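Local coordinates for galactokinase (Bifidobacterium longum subsp. infantis, PDB 6TEP), which probably phosphorylates galactose with ATP, as a magnesium-dependent galactokinase of the GHMP kinase family, at residues 3-8 with 400-405; 60-65 with 130-135. All blocks are in the same frame, centred on the assembly; numbering follows the deposited sequence.

Interaction 1 (3-8 with 400-405); sequences AVEFIE and APRALP
Parallel edge pairing sets the short, weakly bonded strand 5-6, near the N-terminus, alongside strand 402-404, with Phe6 beside Ala403 at its centre. Two backbone bonds straddle this pair. Ala403 N gives its hydrogen to Glu5 O at 2.9 Å, almost straight at 173°. Ile7 N binds Ala403 O at 2.8 Å. Phe6 CA also brings its hydrogen to that oxygen, a CA-H...O contact. One residue earlier, a water takes over the pairing, accepting from Glu5 N and donating to Pro401 O.

The methyl of Ala403 sits over the centre of one face of the Phe6 ring, a CH-pi contact with CB 3.5 Å from the centroid. Chi1 (-84°) brings the ring to the Ala403 side and chi2 (70°) presents its face, while a side chain as short as alanine allows so close an approach. Residues 5-6 form an outermost strand of a five-stranded mixed sheet, next to 402-404, which in turn bonds to 230-236. The Phe6 ring also stacks with His383 of helix 382-396, so an alanine here would probably leave both the Ala403 methyl and the His383 ring without their flat partner.

On the other side of the sheet from the Phe6 ring, Ile7 CD1 rests on Arg402 CD at 3.5 Å and touches Leu404 CD1 at 4.0 Å. Arg402 suits this place because its extended aliphatic chain packs on isoleucine while its NE makes a salt bridge with Asp236. Pro405 has no N-H to continue the pairing; its CD lies 3.1 Å from Ile7 O instead.

Interaction 2 (60-65 with 130-135); sequences LPHRTF and VSCVPL. With ADP (adenosine-5'-diphosphate), chain H.
Thr64 OG1 and Ser131 OG meet at 2.6 Å across a non-hydrogen-bonded antiparallel pair, where the two CA atoms are close enough for short hydroxyl side chains to join. Ser131 OG, anti to the backbone N (chi1 -171°), also accepts from Val133 N at 3.0 Å, an ST turn that bends the chain as strand 125-131 ends. Next along, Phe65 and Val130 form a hydrogen-bonded pair: Phe65 N binds Val130 O at 2.8 Å, and Val130 N returns a bond to Phe65 O. The bond from Cys132 N to Arg63 O, at 3.2 Å, extends the pairing one residue beyond the strand, into the turn.

Cys132 SG accepts a weak bond from Arg63 N and lies against His62 CB at 3.7 Å; a small thiol can tuck against the backbone here. Val133 CG2 packs along the His62 backbone, 3.5 Å from His62 O, its compact branched side chain fitting between strand 54-70 and Ser141 of helix 141-156.

Beyond this shell, Ser131 CB lies 3.8 Å from N6 of the ADP adenine, and Leu135 CG approaches N7 at 3.7 Å, so the segment leaving the strand helps line the nucleotide pocket. The Arg63 side chain leaves the backbone away from 130-135, and its NH2 forms a salt bridge with Glu415 of strand 413-416. Strand 54-70 lies between 125-131 and 33-42 in the large mixed sheet, Thr64 bonding through its backbone to Ala37, while its side chain packs on helix 141-156, whose Ser141 binds ADP.

Interaction 1 is partly buried at the margin of the five-stranded sheet, whereas interaction 2 is buried inside the eight-stranded one, beside ADP. Both rest on backbone bonds; the parallel edge pair adds a ring over a methyl, aliphatic packing and a bridging water, the antiparallel pair a hydroxyl contact and a turn. Though they hold different sheets, they touch. His62 NE2 probably hydrogen-bonds Ile7 O at 2.8 Å, and the Arg402 guanidinium packs on Pro134, the first tying the N-terminal segment to strand 54-70, the second strand 402-404 to the loop after strand 125-131. Along the chain, 60-65 and 130-135 are nested within the long loop closed by 3-8 and 400-405.

Interaction 1 (3-8 with 400-405)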
ATOM      1  N   ALA A   3     -19.228  11.918 -17.303  1.00 21.03           N
ATOM      2  CA  ALA A   3     -19.447  11.328 -15.977  1.00 20.52           C
ATOM      3  C   ALA A   3     -18.112  10.800 -15.444  1.00 16.20           C
ATOM      4  O   ALA A   3     -17.251  10.393 -16.184  1.00 17.26           O
ATOM      5  CB  ALA A   3     -20.460  10.212 -16.029  1.00 23.52           C
ATOM      6  N   VAL A   4     -17.984  10.799 -14.132  1.00 14.95           N
ATOM      7  CA  VAL A   4     -16.766  10.291 -13.425  1.00 14.87           C
ATOM      8  C   VAL A   4     -16.547   8.833 -13.848  1.00 13.37           C
ATOM      9  O   VAL A   4     -17.506   7.990 -13.911  1.00 15.98           O
ATOM     10  CB  VAL A   4     -16.896  10.463 -11.899  1.00 14.17           C
ATOM     11  CG1 VAL A   4     -18.030   9.628 -11.320  1.00 15.45           C
ATOM     12  CG2 VAL A   4     -15.565  10.117 -11.243  1.00 16.46           C
ATOM     13  N   GLU A   5     -15.299   8.480 -14.099  1.00 16.36           N
ATOM     14  CA  GLU A   5     -14.895   7.147 -14.564  1.00 13.25           C
ATOM     15  C   GLU A   5     -14.668   6.223 -13.359  1.00 12.72           C
ATOM     16  O   GLU A   5     -13.993   6.659 -12.464  1.00 15.36           O
ATOM     17  CB  GLU A   5     -13.621   7.243 -15.427  1.00 22.39           C
ATOM     18  CG  GLU A   5     -13.136   5.884 -15.955  1.00 24.08           C
ATOM     19  CD  GLU A   5     -11.730   5.827 -16.542  0.50 24.58           C
ATOM     20  OE1 GLU A   5     -11.001   6.815 -16.403  0.50 27.40           O
ATOM     21  OE2 GLU A   5     -11.358   4.779 -17.119  0.50 24.33           O
ATOM     22  N   PHE A   6     -15.172   4.992 -13.387  1.00 13.05           N
ATOM     23  CA  PHE A   6     -14.769   3.926 -12.426  1.00 12.83           C
ATOM     24  C   PHE A   6     -13.820   2.978 -13.146  1.00 14.65           C
ATOM     25  O   PHE A   6     -14.129   2.558 -14.241  1.00 20.49           O
ATOM     26  CB  PHE A   6     -15.985   3.188 -11.859  1.00 15.71           C
ATOM     27  CG  PHE A   6     -16.618   3.885 -10.674  1.00 17.06           C
ATOM     28  CD1 PHE A   6     -17.300   5.088 -10.851  1.00 17.62           C
ATOM     29  CD2 PHE A   6     -16.566   3.332  -9.398  1.00 14.45           C
ATOM     30  CE1 PHE A   6     -17.888   5.746  -9.784  1.00 16.33           C
ATOM     31  CE2 PHE A   6     -17.102   4.035  -8.326  1.00 15.43           C
ATOM     32  CZ  PHE A   6     -17.813   5.210  -8.523  1.00 16.35           C
ATOM     33  N   ILE A   7     -12.706   2.618 -12.497  1.00 13.36           N
ATOM     34  CA  ILE A   7     -11.706   1.693 -13.109  1.00 15.35           C
ATOM     35  C   ILE A   7     -12.080   0.297 -12.642  1.00 16.08           C
ATOM     36  O   ILE A   7     -11.941   0.025 -11.446  1.00 16.98           O
ATOM     37  CB  ILE A   7     -10.262   1.981 -12.652  1.00 16.62           C
ATOM     38  CG1 ILE A   7      -9.883   3.441 -12.885  1.00 18.60           C
ATOM     39  CG2 ILE A   7      -9.277   1.002 -13.285  1.00 17.18           C
ATOM     40  CD1 ILE A   7      -8.588   3.823 -12.274  1.00 24.76           C
ATOM     41  N   GLU A   8     -12.529  -0.561 -13.549  0.50 17.41           N
ATOM     42  CA  GLU A   8     -12.896  -1.948 -13.190  0.50 16.77           C
ATOM     43  C   GLU A   8     -11.638  -2.790 -13.035  0.50 14.89           C
ATOM     44  O   GLU A   8     -10.629  -2.627 -13.746  0.50 17.51           O
ATOM     45  CB  GLU A   8     -13.847  -2.621 -14.166  0.50 16.07           C
ATOM     46  CG  GLU A   8     -15.215  -1.945 -14.195  0.50 20.19           C
ATOM     47  CD  GLU A   8     -15.837  -1.773 -12.820  0.50 21.11           C
ATOM     48  OE1 GLU A   8     -15.792  -2.766 -12.041  0.50 18.32           O
ATOM     49  OE2 GLU A   8     -16.360  -0.650 -12.522  0.50 23.96           O
ATOM     50  N   ALA A 400      -9.688  15.942 -13.449  1.00 15.58           N
ATOM     51  CA  ALA A 400     -10.806  15.036 -13.146  1.00 14.52           C
ATOM     52  C   ALA A 400     -10.323  13.868 -12.300  1.00 13.88           C
ATOM     53  O   ALA A 400      -9.370  13.171 -12.675  1.00 14.46           O
ATOM     54  CB  ALA A 400     -11.417  14.543 -14.410  1.00 16.07           C
ATOM     55  N   PRO A 401     -11.084  13.498 -11.258  1.00 13.54           N
ATOM     56  CA  PRO A 401     -10.717  12.341 -10.463  1.00 12.66           C
ATOM     57  C   PRO A 401     -11.258  11.095 -11.147  1.00 11.98           C
ATOM     58  O   PRO A 401     -12.053  11.199 -12.061  1.00 15.34           O
ATOM     59  CB  PRO A 401     -11.451  12.576  -9.136  1.00 13.38           C
ATOM     60  CG  PRO A 401     -12.725  13.273  -9.621  1.00 13.60           C
ATOM     61  CD  PRO A 401     -12.259  14.188 -10.719  1.00 14.63           C
ATOM     62  N   ARG A 402     -10.909   9.928 -10.634  1.00 12.40           N
ATOM     63  CA  ARG A 402     -11.503   8.659 -11.086  1.00 11.78           C
ATOM     64  C   ARG A 402     -11.718   7.786  -9.843  1.00 13.03           C
ATOM     65  O   ARG A 402     -11.079   8.024  -8.799  1.00 19.46           O
ATOM     66  CB  ARG A 402     -10.620   7.927 -12.078  1.00 18.81           C
ATOM     67  CG  ARG A 402      -9.219   7.703 -11.593  1.00 18.78           C
ATOM     68  CD  ARG A 402      -8.344   7.288 -12.814  1.00 24.95           C
ATOM     69  NE  ARG A 402      -6.974   7.105 -12.368  1.00 24.42           N
ATOM     70  CZ  ARG A 402      -5.926   6.914 -13.151  1.00 22.86           C
ATOM     71  NH1 ARG A 402      -6.070   6.829 -14.461  1.00 31.82           N
ATOM     72  NH2 ARG A 402      -4.721   6.854 -12.602  1.00 30.43           N
ATOM     73  N   ALA A 403     -12.632   6.857  -9.931  1.00 11.55           N
ATOM     74  CA  ALA A 403     -12.978   6.028  -8.781  1.00 11.53           C
ATOM     75  C   ALA A 403     -12.693   4.582  -9.073  1.00 11.43           C
ATOM     76  O   ALA A 403     -12.511   4.221 -10.248  1.00 12.43           O
ATOM     77  CB  ALA A 403     -14.421   6.230  -8.368  1.00 14.32           C
ATOM     78  N   LEU A 404     -12.616   3.758  -8.023  1.00 13.63           N
ATOM     79  CA  LEU A 404     -12.385   2.318  -8.181  1.00 14.00           C
ATOM     80  C   LEU A 404     -13.370   1.650  -7.241  1.00 12.20           C
ATOM     81  O   LEU A 404     -13.432   2.077  -6.086  1.00 16.61           O
ATOM     82  CB  LEU A 404     -10.980   1.953  -7.648  1.00 15.14           C
ATOM     83  CG  LEU A 404      -9.781   2.306  -8.522  1.00 19.55           C
ATOM     84  CD1 LEU A 404      -9.375   3.755  -8.307  1.00 24.38           C
ATOM     85  CD2 LEU A 404      -8.597   1.423  -8.148  1.00 20.78           C
ATOM     86  N   PRO A 405     -14.059   0.585  -7.683  1.00 11.49           N
ATOM     87  CA  PRO A 405     -14.741  -0.292  -6.776  1.00 14.72           C
ATOM     88  C   PRO A 405     -13.739  -0.923  -5.815  1.00 14.71           C
ATOM     89  O   PRO A 405     -12.599  -1.170  -6.156  1.00 16.28           O
ATOM     90  CB  PRO A 405     -15.412  -1.353  -7.669  1.00 15.46           C
ATOM     91  CG  PRO A 405     -14.717  -1.270  -9.022  1.00 18.34           C
ATOM     92  CD  PRO A 405     -13.973   0.045  -9.044  1.00 17.32           C
TER
HETATM   93  O   HOH W   1     -13.165  10.363 -14.327  1.00 20.67           O

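Interaction 2 (60-65 with 130-135)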
ATOM      1  N   LEU A  60      -7.019  -4.569  -2.709  1.00  9.54           N
ATOM      2  CA  LEU A  60      -8.047  -4.255  -3.742  1.00  9.42           C
ATOM      3  C   LEU A  60      -8.216  -5.461  -4.665  1.00 11.72           C
ATOM      4  O   LEU A  60      -7.360  -6.342  -4.786  1.00 10.64           O
ATOM      5  CB  LEU A  60      -7.548  -3.072  -4.577  1.00  9.72           C
ATOM      6  CG  LEU A  60      -7.520  -1.718  -3.871  1.00 11.80           C
ATOM      7  CD1 LEU A  60      -6.806  -0.649  -4.712  1.00 13.03           C
ATOM      8  CD2 LEU A  60      -8.954  -1.290  -3.540  1.00 14.28           C
ATOM      9  N   PRO A  61      -9.345  -5.545  -5.386  1.00 12.07           N
ATOM     10  CA  PRO A  61      -9.515  -6.560  -6.435  1.00 12.28           C
ATOM     11  C   PRO A  61      -8.611  -6.293  -7.628  1.00 10.18           C
ATOM     12  O   PRO A  61      -8.378  -7.223  -8.364  1.00 11.66           O
ATOM     13  CB  PRO A  61     -10.991  -6.395  -6.783  1.00 12.17           C
ATOM     14  CG  PRO A  61     -11.373  -5.019  -6.369  1.00 11.85           C
ATOM     15  CD  PRO A  61     -10.511  -4.670  -5.176  1.00 12.78           C
ATOM     16  N   HIS A  62      -8.114  -5.064  -7.739  1.00 10.38           N
ATOM     17  CA  HIS A  62      -7.191  -4.624  -8.834  1.00 12.69           C
ATOM     18  C   HIS A  62      -5.825  -5.274  -8.624  1.00 11.44           C
ATOM     19  O   HIS A  62      -5.256  -5.071  -7.570  1.00 11.67           O
ATOM     20  CB  HIS A  62      -7.063  -3.105  -8.861  1.00 13.26           C
ATOM     21  CG  HIS A  62      -8.370  -2.437  -9.075  1.00 10.70           C
ATOM     22  ND1 HIS A  62      -9.321  -2.363  -8.015  1.00 10.05           N
ATOM     23  CD2 HIS A  62      -8.899  -1.782 -10.139  1.00 11.19           C
ATOM     24  CE1 HIS A  62     -10.381  -1.726  -8.488  1.00 13.08           C
ATOM     25  NE2 HIS A  62     -10.153  -1.329  -9.735  1.00 14.64           N
ATOM     26  N   ARG A  63      -5.309  -5.960  -9.651  1.00  9.81           N
ATOM     27  CA  ARG A  63      -4.076  -6.741  -9.545  1.00 12.19           C
ATOM     28  C   ARG A  63      -3.162  -6.385 -10.718  1.00 12.50           C
ATOM     29  O   ARG A  63      -3.634  -5.942 -11.789  1.00 14.57           O
ATOM     30  CB  ARG A  63      -4.382  -8.220  -9.447  1.00 12.02           C
ATOM     31  CG  ARG A  63      -5.205  -8.572  -8.204  1.00 11.96           C
ATOM     32  CD  ARG A  63      -5.872  -9.919  -8.337  1.00 12.12           C
ATOM     33  NE  ARG A  63      -5.063 -11.113  -8.189  1.00 12.38           N
ATOM     34  CZ  ARG A  63      -4.651 -11.600  -7.024  1.00 13.17           C
ATOM     35  NH1 ARG A  63      -4.905 -10.964  -5.888  1.00 15.72           N
ATOM     36  NH2 ARG A  63      -3.931 -12.694  -7.001  1.00 15.03           N
ATOM     37  N   THR A  64      -1.886  -6.560 -10.436  1.00 11.01           N
ATOM     38  CA  THR A  64      -0.821  -6.636 -11.447  1.00 10.46           C
ATOM     39  C   THR A  64      -0.573  -8.120 -11.767  1.00 11.32           C
ATOM     40  O   THR A  64      -0.257  -8.924 -10.841  1.00 12.07           O
ATOM     41  CB  THR A  64       0.420  -5.897 -10.958  1.00 10.81           C
ATOM     42  OG1 THR A  64       0.092  -4.523 -10.884  1.00 12.94           O
ATOM     43  CG2 THR A  64       1.603  -6.129 -11.883  1.00 11.18           C
ATOM     44  N   PHE A  65      -0.621  -8.472 -13.045  1.00 12.25           N
ATOM     45  CA  PHE A  65      -0.385  -9.835 -13.562  1.00 11.99           C
ATOM     46  C   PHE A  65       0.976  -9.895 -14.223  1.00 11.47           C
ATOM     47  O   PHE A  65       1.360  -8.950 -14.927  1.00 12.81           O
ATOM     48  CB  PHE A  65      -1.462 -10.237 -14.578  1.00 12.34           C
ATOM     49  CG  PHE A  65      -2.818 -10.359 -13.950  1.00 10.13           C
ATOM     50  CD1 PHE A  65      -3.544  -9.207 -13.685  1.00 11.97           C
ATOM     51  CD2 PHE A  65      -3.343 -11.604 -13.644  1.00 10.00           C
ATOM     52  CE1 PHE A  65      -4.777  -9.345 -13.061  1.00 14.51           C
ATOM     53  CE2 PHE A  65      -4.601 -11.719 -13.044  1.00 13.65           C
ATOM     54  CZ  PHE A  65      -5.296 -10.577 -12.745  1.00 14.47           C
ATOM     55  N   VAL A 130       0.897  -6.876 -17.014  1.00 11.66           N
ATOM     56  CA  VAL A 130      -0.361  -6.174 -17.361  1.00 10.88           C
ATOM     57  C   VAL A 130      -1.041  -5.888 -16.008  1.00 12.59           C
ATOM     58  O   VAL A 130      -1.077  -6.795 -15.177  1.00 13.21           O
ATOM     59  CB  VAL A 130      -1.249  -7.045 -18.239  1.00 13.64           C
ATOM     60  CG1 VAL A 130      -2.579  -6.374 -18.455  1.00 17.29           C
ATOM     61  CG2 VAL A 130      -0.630  -7.317 -19.631  1.00 14.63           C
ATOM     62  N   SER A 131      -1.474  -4.649 -15.807  1.00 13.82           N
ATOM     63  CA  SER A 131      -2.076  -4.214 -14.541  1.00 12.33           C
ATOM     64  C   SER A 131      -3.339  -3.389 -14.736  1.00 13.48           C
ATOM     65  O   SER A 131      -3.542  -2.721 -15.777  1.00 15.10           O
ATOM     66  CB  SER A 131      -1.055  -3.459 -13.777  1.00 15.21           C
ATOM     67  OG  SER A 131      -1.539  -3.197 -12.480  1.00 14.81           O
ATOM     68  N   CYS A 132      -4.201  -3.434 -13.719  1.00 13.87           N
ATOM     69  CA  CYS A 132      -5.271  -2.418 -13.610  1.00 13.40           C
ATOM     70  C   CYS A 132      -5.093  -1.615 -12.318  1.00 13.53           C
ATOM     71  O   CYS A 132      -6.033  -0.889 -11.939  1.00 15.32           O
ATOM     72  CB  CYS A 132      -6.638  -3.056 -13.651  1.00 14.81           C
ATOM     73  SG  CYS A 132      -6.872  -4.263 -12.345  1.00 15.42           S
ATOM     74  N   VAL A 133      -3.980  -1.764 -11.619  1.00 12.89           N
ATOM     75  CA  VAL A 133      -3.603  -0.841 -10.521  1.00 11.14           C
ATOM     76  C   VAL A 133      -3.035   0.429 -11.107  1.00 13.88           C
ATOM     77  O   VAL A 133      -1.948   0.443 -11.689  1.00 14.60           O
ATOM     78  CB  VAL A 133      -2.618  -1.447  -9.517  1.00 11.61           C
ATOM     79  CG1 VAL A 133      -2.443  -0.485  -8.340  1.00 11.50           C
ATOM     80  CG2 VAL A 133      -3.098  -2.810  -9.091  1.00 11.69           C
ATOM     81  N   PRO A 134      -3.697   1.593 -10.920  1.00 15.39           N
ATOM     82  CA  PRO A 134      -3.177   2.813 -11.510  1.00 14.80           C
ATOM     83  C   PRO A 134      -1.788   3.156 -10.928  1.00 16.01           C
ATOM     84  O   PRO A 134      -1.522   2.935  -9.731  1.00 16.82           O
ATOM     85  CB  PRO A 134      -4.239   3.877 -11.243  1.00 19.90           C
ATOM     86  CG  PRO A 134      -5.332   3.214 -10.449  1.00 20.07           C
ATOM     87  CD  PRO A 134      -4.910   1.798 -10.128  1.00 18.23           C
ATOM     88  N   LEU A 135      -0.898   3.664 -11.782  1.00 16.86           N
ATOM     89  CA  LEU A 135       0.482   4.073 -11.405  1.00 16.47           C
ATOM     90  C   LEU A 135       0.443   5.422 -10.688  1.00 15.01           C
ATOM     91  O   LEU A 135       0.036   6.395 -11.280  1.00 18.91           O
ATOM     92  CB  LEU A 135       1.364   4.184 -12.667  1.00 17.97           C
ATOM     93  CG  LEU A 135       1.918   2.890 -13.251  1.00 17.94           C
ATOM     94  CD1 LEU A 135       0.844   1.962 -13.812  1.00 20.15           C
ATOM     95  CD2 LEU A 135       2.948   3.248 -14.320  1.00 19.14           C
TER
HETATM   96  PB  ADP H 504       2.230   3.882  -6.292  1.00 16.14           P
HETATM   97  O1B ADP H 504       1.413   3.328  -7.444  1.00 16.03           O
HETATM   98  O2B ADP H 504       2.862   2.792  -5.496  1.00 13.79           O
HETATM   99  O3B ADP H 504       1.413   4.846  -5.414  1.00 18.52           O
HETATM  100  PA  ADP H 504       4.972   4.528  -6.880  1.00 16.10           P
HETATM  101  O1A ADP H 504       5.536   3.978  -5.598  1.00 14.69           O
HETATM  102  O2A ADP H 504       5.640   5.769  -7.330  1.00 17.68           O
HETATM  103  O3A ADP H 504       3.414   4.791  -6.828  1.00 16.39           O
HETATM  104  O5' ADP H 504       5.113   3.346  -7.957  1.00 17.46           O
HETATM  105  C5' ADP H 504       4.808   3.614  -9.333  1.00 17.70           C
HETATM  106  C4' ADP H 504       6.026   3.290 -10.159  1.00 19.07           C
HETATM  107  O4' ADP H 504       6.197   1.864 -10.181  1.00 16.60           O
HETATM  108  C3' ADP H 504       5.864   3.713 -11.613  1.00 16.27           C
HETATM  109  O3' ADP H 504       6.301   5.040 -11.801  1.00 18.40           O
HETATM  110  C2' ADP H 504       6.769   2.702 -12.323  1.00 14.51           C
HETATM  111  O2' ADP H 504       8.105   3.065 -12.145  1.00 18.08           O
HETATM  112  C1' ADP H 504       6.430   1.452 -11.514  1.00 17.03           C
HETATM  113  N9  ADP H 504       5.248   0.757 -11.998  1.00 16.21           N
HETATM  114  C8  ADP H 504       4.150   0.398 -11.245  1.00 17.94           C
HETATM  115  N7  ADP H 504       3.254  -0.264 -11.935  1.00 15.21           N
HETATM  116  C5  ADP H 504       3.829  -0.420 -13.211  1.00 17.45           C
HETATM  117  C6  ADP H 504       3.392  -1.038 -14.401  1.00 15.07           C
HETATM  118  N6  ADP H 504       2.227  -1.667 -14.554  1.00 16.55           N
HETATM  119  N1  ADP H 504       4.232  -1.007 -15.478  1.00 16.41           N
HETATM  120  C2  ADP H 504       5.398  -0.378 -15.368  1.00 14.59           C
HETATM  121  N3  ADP H 504       5.893   0.281 -14.323  1.00 16.56           N
HETATM  122  C4  ADP H 504       5.057   0.203 -13.250  1.00 17.13           C